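Local coordinates for protein phosphoribosylaminoimidazole carboxylase (Bombyx mori, PDB 4JA0) that catalyses steps of purine biosynthesis as a bifunctional enzyme, probably AIR carboxylation and SAICAR synthesis, at residues K77-K82 with S204-D209; R332-G337 with W363-V368. One frame throughout, in Å; residues are numbered along the deposited sequence.

Interaction 1: residues K77-K82 with S204-D209; sequences KTAFVK and SIVLAD. With SO4 (sulfate ion), chain H.
The backbones of 77-82 and 204-209 meet in a single parallel bridge between Thr78 and Leu207, whose CA atoms lie 4.5 Å apart. Two main-chain bonds from one residue define it: Leu207 N donates to Lys77 O at 3.0 Å, in the carbonyl plane and with an N-H...O angle of 169°, while Leu207 O accepts from Ala79 N at 3.0 Å, this donor being tilted 30° from the carbonyl plane. A water bonded to Lys77 O also donates to Ile205 O at 2.8 Å, so the lysine carbonyl is gripped twice, by Leu207 N and by the water.

Side chains meet on two faces. On one, Thr78 and Leu207 run alongside each other and point the same way. The Thr78 chi1 of 50° puts OG1 between the backbone N and the carbonyl carbon and CG2 anti to the carbonyl carbon, which brings that methyl to 3.7 Å from Leu207 CB, with CD2 of the leucine just as near. Beyond the threonine, Leu207 packs on Phe68 and Leu71 of helix 57-74 and on Ile175 of helix 162-183. On the other face Ala79 CB rests against two apolar groups, 4.0 Å from Val206 CG2 and 3.9 Å from Ala208 CB; Cys94 touches both Val206 and Ala208 there.

At the edge of the contact a sulfate, probably from the crystallisation liquor, takes a nearly straight bond from Ile205 N to its O1 at 3.2 Å.

Strand 80-83, which follows the bridge, belongs to one antiparallel sheet of the SAICAR synthetase region and strand 205-207 to another, so the bridge joins the two. Every direct hydrogen bond across it is main chain to main chain, and the side chains add only apolar contact: the chemistry implies a junction registered by peptide groups.

Interaction 2: residues R332-G337 with W363-V368; sequences RSNGLG and WSSLSV. With SO4 (sulfate ion), chain G.
Ser364 receives Asn334 N on its OG at 3.0 Å and 175°, while the same hydroxyl is also bonded to Asp361 O, so one oxygen ties the 332-337 loop to the end of the preceding helix. Ser364 O is hydrogen-bonded by Ser333 OG of the second subunit. Ser365 comes next: its OG accepts from Asn334 ND2 at 3.0 Å, lying only 7° out of the amide plane. Asn334 holds CG anti to its backbone N (chi1 166°), which lets the amide reach Ser365 with ND2 and Gly337 N with OD1, the latter at 3.0 Å. Further on, Val368 O bonds Arg332 NH1 of the second subunit, and the reciprocal bond forms as well. Arg332 NE meets the sulfate through O3 at 3.0 Å, and Tyr379 of the fourth subunit makes a cation-pi contact with this arginine. With an alanine here, Val368 O of the second subunit would probably be left without its guanidinium donor and the sulfate without the NE bond. Asn334 thus makes an N-cap type bond for helix 336-343, within the AIR carboxylase region's parallel alpha/beta fold and at its subunit interface.

From the N terminus, the chain leaves helix 57-74, passes 77-82 and returns at 204-209 after 121 intervening residues, where interaction 1 closes the first and longer loop and ties together two antiparallel sheets of the SAICAR synthetase region. Interaction 2 opens only later, in the AIR carboxylase region, and closes after 25 residues, linking the connection between strand 323-329 and helix 336-343 to the loop that follows helix 358-361. The two are therefore in series, neither crossing nor enclosing the other. The nearest atoms of interaction 1 and interaction 2 are about 34 Å apart. The contacts lie on opposite sides of the chain's centre. Interaction 1 touches no other subunit, whereas interaction 2 is within reach of three.

Interaction 1: residues K77-K82 with S204-D209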
loop_
_atom_site.group_PDB
_atom_site.type_symbol
_atom_site.label_atom_id
_atom_site.label_comp_id
_atom_site.label_asym_id
_atom_site.label_seq_id
_atom_site.Cartn_x
_atom_site.Cartn_y
_atom_site.Cartn_z
ATOM N N LYS A 77 38.017 2.183 27.280
ATOM C CA LYS A 77 39.202 3.040 27.191
ATOM C C LYS A 77 40.005 3.119 28.506
ATOM O O LYS A 77 39.466 3.498 29.557
ATOM C CB LYS A 77 38.790 4.444 26.749
ATOM C CG LYS A 77 38.136 4.528 25.373
ATOM C CD LYS A 77 39.059 4.032 24.251
ATOM C CE LYS A 77 38.396 4.191 22.868
ATOM N NZ LYS A 77 37.455 3.096 22.475
ATOM N N THR A 78 41.285 2.753 28.450
ATOM C CA THR A 78 42.115 2.693 29.665
ATOM C C THR A 78 43.420 3.480 29.543
ATOM O O THR A 78 43.845 3.849 28.449
ATOM C CB THR A 78 42.472 1.242 30.048
ATOM O OG1 THR A 78 42.984 0.554 28.905
ATOM C CG2 THR A 78 41.249 0.511 30.570
ATOM N N ALA A 79 44.049 3.738 30.680
ATOM C CA ALA A 79 45.332 4.416 30.699
ATOM C C ALA A 79 46.432 3.385 30.454
ATOM O O ALA A 79 47.592 3.735 30.234
ATOM C CB ALA A 79 45.543 5.126 32.030
ATOM N N PHE A 80 46.067 2.107 30.481
ATOM C CA PHE A 80 47.075 1.053 30.430
ATOM C C PHE A 80 47.632 0.845 29.019
ATOM O O PHE A 80 46.874 0.684 28.048
ATOM C CB PHE A 80 46.502 -0.263 30.949
ATOM C CG PHE A 80 47.461 -1.400 30.869
ATOM C CD1 PHE A 80 47.366 -2.333 29.855
ATOM C CD2 PHE A 80 48.474 -1.533 31.804
ATOM C CE1 PHE A 80 48.263 -3.402 29.782
ATOM C CE2 PHE A 80 49.375 -2.593 31.737
ATOM C CZ PHE A 80 49.271 -3.526 30.723
ATOM N N VAL A 81 48.960 0.805 28.924
ATOM C CA VAL A 81 49.625 0.645 27.635
ATOM C C VAL A 81 50.270 -0.732 27.482
ATOM O O VAL A 81 49.895 -1.515 26.620
ATOM C CB VAL A 81 50.734 1.686 27.434
ATOM C CG1 VAL A 81 51.364 1.489 26.064
ATOM C CG2 VAL A 81 50.196 3.099 27.591
ATOM N N LYS A 82 51.248 -1.009 28.332
ATOM C CA LYS A 82 51.967 -2.274 28.309
ATOM C C LYS A 82 52.774 -2.475 29.582
ATOM O O LYS A 82 53.127 -1.516 30.280
ATOM C CB LYS A 82 52.901 -2.340 27.098
ATOM C CG LYS A 82 54.002 -1.283 27.122
ATOM C CD LYS A 82 54.960 -1.414 25.942
ATOM C CE LYS A 82 55.995 -0.293 25.948
ATOM N NZ LYS A 82 56.970 -0.388 24.827
ATOM N N SER A 204 39.644 13.384 28.111
ATOM C CA SER A 204 38.893 12.123 28.071
ATOM C C SER A 204 39.021 11.300 29.359
ATOM O O SER A 204 40.101 11.189 29.943
ATOM C CB SER A 204 39.291 11.283 26.833
ATOM O OG SER A 204 38.899 11.923 25.618
ATOM N N ILE A 205 37.922 10.702 29.792
ATOM C CA ILE A 205 37.935 9.915 31.019
ATOM C C ILE A 205 38.393 8.480 30.767
ATOM O O ILE A 205 37.765 7.734 30.009
ATOM C CB ILE A 205 36.549 9.915 31.695
ATOM C CG1 ILE A 205 36.161 11.337 32.089
ATOM C CG2 ILE A 205 36.555 9.021 32.934
ATOM C CD1 ILE A 205 34.844 11.414 32.828
ATOM N N VAL A 206 39.483 8.087 31.412
ATOM C CA VAL A 206 40.018 6.754 31.185
ATOM C C VAL A 206 39.982 5.926 32.475
ATOM O O VAL A 206 40.090 6.478 33.575
ATOM C CB VAL A 206 41.462 6.808 30.591
ATOM C CG1 VAL A 206 41.476 7.536 29.241
ATOM C CG2 VAL A 206 42.395 7.495 31.543
ATOM N N LEU A 207 39.781 4.616 32.336
ATOM C CA LEU A 207 39.888 3.693 33.472
ATOM C C LEU A 207 41.367 3.580 33.787
ATOM O O LEU A 207 42.155 3.175 32.925
ATOM C CB LEU A 207 39.312 2.331 33.104
ATOM C CG LEU A 207 39.504 1.256 34.155
ATOM C CD1 LEU A 207 38.638 1.530 35.358
ATOM C CD2 LEU A 207 39.184 -0.102 33.564
ATOM N N ALA A 208 41.763 3.913 35.010
ATOM C CA ALA A 208 43.152 4.301 35.168
ATOM C C ALA A 208 43.957 3.778 36.343
ATOM O O ALA A 208 45.173 4.011 36.403
ATOM C CB ALA A 208 43.228 5.808 35.143
ATOM N N ASP A 209 43.332 3.082 37.278
ATOM C CA ASP A 209 44.102 2.668 38.452
ATOM C C ASP A 209 44.778 1.318 38.234
ATOM O O ASP A 209 45.662 1.171 37.395
ATOM C CB ASP A 209 43.231 2.670 39.722
ATOM C CG ASP A 209 44.053 2.508 41.006
ATOM O OD1 ASP A 209 43.463 2.170 42.062
ATOM O OD2 ASP A 209 45.288 2.717 40.951
HETATM S S SO4 H . 35.061 9.520 27.116
HETATM O O1 SO4 H . 35.304 10.708 27.935
HETATM O O2 SO4 H . 34.939 9.922 25.715
HETATM O O3 SO4 H . 36.157 8.534 27.251
HETATM O O4 SO4 H . 33.781 8.966 27.555
HETATM O O HOH W 1 36.985 5.089 30.074
#

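Interaction 2: residues R332-G337 with W363-V368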
loop_
_atom_site.group_PDB
_atom_site.type_symbol
_atom_site.label_atom_id
_atom_site.label_comp_id
_atom_site.label_asym_id
_atom_site.label_seq_id
_atom_site.Cartn_x
_atom_site.Cartn_y
_atom_site.Cartn_z
ATOM N N ARG A 332 15.060 -8.504 -4.836
ATOM C CA ARG A 332 13.795 -8.972 -5.390
ATOM C C ARG A 332 13.146 -10.035 -4.501
ATOM O O ARG A 332 13.245 -9.976 -3.278
ATOM C CB ARG A 332 13.970 -9.488 -6.820
ATOM C CG ARG A 332 14.392 -8.424 -7.851
ATOM C CD ARG A 332 14.595 -9.055 -9.218
ATOM N NE ARG A 332 15.039 -8.113 -10.247
ATOM C CZ ARG A 332 15.104 -8.404 -11.546
ATOM N NH1 ARG A 332 14.762 -9.620 -11.980
ATOM N NH2 ARG A 332 15.518 -7.483 -12.411
ATOM N N SER A 333 12.496 -11.018 -5.108
ATOM C CA SER A 333 11.883 -12.095 -4.327
ATOM C C SER A 333 12.953 -13.030 -3.723
ATOM O O SER A 333 13.704 -13.713 -4.425
ATOM C CB SER A 333 10.865 -12.865 -5.179
ATOM O OG SER A 333 10.322 -13.971 -4.486
ATOM N N ASN A 334 13.035 -13.010 -2.403
ATOM C CA ASN A 334 14.045 -13.762 -1.670
ATOM C C ASN A 334 13.620 -15.202 -1.397
ATOM O O ASN A 334 12.763 -15.459 -0.537
ATOM C CB ASN A 334 14.384 -13.010 -0.375
ATOM C CG ASN A 334 15.157 -13.850 0.627
ATOM O OD1 ASN A 334 15.951 -14.735 0.261
ATOM N ND2 ASN A 334 14.962 -13.541 1.913
ATOM N N GLY A 335 14.189 -16.135 -2.163
ATOM C CA GLY A 335 13.970 -17.548 -1.900
ATOM C C GLY A 335 15.160 -18.185 -1.203
ATOM O O GLY A 335 15.048 -19.254 -0.610
ATOM N N LEU A 336 16.294 -17.495 -1.256
ATOM C CA LEU A 336 17.564 -17.960 -0.691
ATOM C C LEU A 336 17.498 -18.184 0.808
ATOM O O LEU A 336 17.848 -19.262 1.303
ATOM C CB LEU A 336 18.661 -16.940 -1.009
ATOM C CG LEU A 336 20.113 -17.204 -0.636
ATOM C CD1 LEU A 336 20.558 -18.543 -1.223
ATOM C CD2 LEU A 336 20.982 -16.073 -1.174
ATOM N N GLY A 337 17.096 -17.147 1.535
ATOM C CA GLY A 337 16.968 -17.245 2.972
ATOM C C GLY A 337 16.043 -18.359 3.396
ATOM O O GLY A 337 16.441 -19.218 4.167
ATOM N N TRP A 363 8.209 -8.921 1.913
ATOM C CA TRP A 363 7.309 -9.960 2.352
ATOM C C TRP A 363 7.739 -11.310 1.843
ATOM O O TRP A 363 7.236 -12.318 2.299
ATOM C CB TRP A 363 5.885 -9.661 1.919
ATOM C CG TRP A 363 5.340 -8.465 2.579
ATOM C CD1 TRP A 363 5.299 -7.189 2.087
ATOM C CD2 TRP A 363 4.781 -8.406 3.896
ATOM N NE1 TRP A 363 4.723 -6.343 3.015
ATOM C CE2 TRP A 363 4.397 -7.070 4.129
ATOM C CE3 TRP A 363 4.558 -9.359 4.891
ATOM C CZ2 TRP A 363 3.809 -6.667 5.321
ATOM C CZ3 TRP A 363 3.968 -8.962 6.061
ATOM C CH2 TRP A 363 3.610 -7.631 6.277
ATOM N N SER A 364 8.692 -11.339 0.918
ATOM C CA SER A 364 9.246 -12.607 0.441
ATOM C C SER A 364 10.201 -13.162 1.479
ATOM O O SER A 364 10.491 -14.353 1.476
ATOM C CB SER A 364 9.958 -12.432 -0.902
ATOM O OG SER A 364 11.026 -11.504 -0.823
ATOM N N SER A 365 10.716 -12.266 2.327
ATOM C CA SER A 365 11.593 -12.602 3.450
ATOM C C SER A 365 10.772 -12.953 4.671
ATOM O O SER A 365 10.889 -14.037 5.218
ATOM C CB SER A 365 12.494 -11.425 3.789
ATOM O OG SER A 365 13.365 -11.128 2.725
ATOM N N LEU A 366 9.925 -12.024 5.092
ATOM C CA LEU A 366 8.912 -12.296 6.105
ATOM C C LEU A 366 7.951 -13.311 5.531
ATOM O O LEU A 366 8.103 -13.717 4.376
ATOM C CB LEU A 366 8.140 -11.025 6.405
ATOM C CG LEU A 366 8.920 -9.761 6.746
ATOM C CD1 LEU A 366 8.028 -8.538 6.523
ATOM C CD2 LEU A 366 9.383 -9.823 8.185
ATOM N N SER A 367 6.977 -13.743 6.317
ATOM C CA SER A 367 5.915 -14.626 5.785
ATOM C C SER A 367 6.504 -15.828 5.057
ATOM O O SER A 367 6.295 -16.041 3.853
ATOM C CB SER A 367 4.873 -13.898 4.894
ATOM O OG SER A 367 5.415 -13.391 3.697
ATOM N N VAL A 368 7.265 -16.593 5.817
ATOM C CA VAL A 368 7.806 -17.840 5.337
ATOM C C VAL A 368 6.765 -18.943 5.549
ATOM O O VAL A 368 5.810 -18.774 6.307
ATOM C CB VAL A 368 9.090 -18.173 6.126
ATOM C CG1 VAL A 368 10.242 -17.296 5.663
ATOM C CG2 VAL A 368 8.836 -18.000 7.612
HETATM S S SO4 G . 15.427 -4.419 -9.821
HETATM O O1 SO4 G . 15.398 -3.289 -8.893
HETATM O O2 SO4 G . 16.014 -4.006 -11.099
HETATM O O3 SO4 G . 16.232 -5.519 -9.279
HETATM O O4 SO4 G . 14.039 -4.849 -10.008
#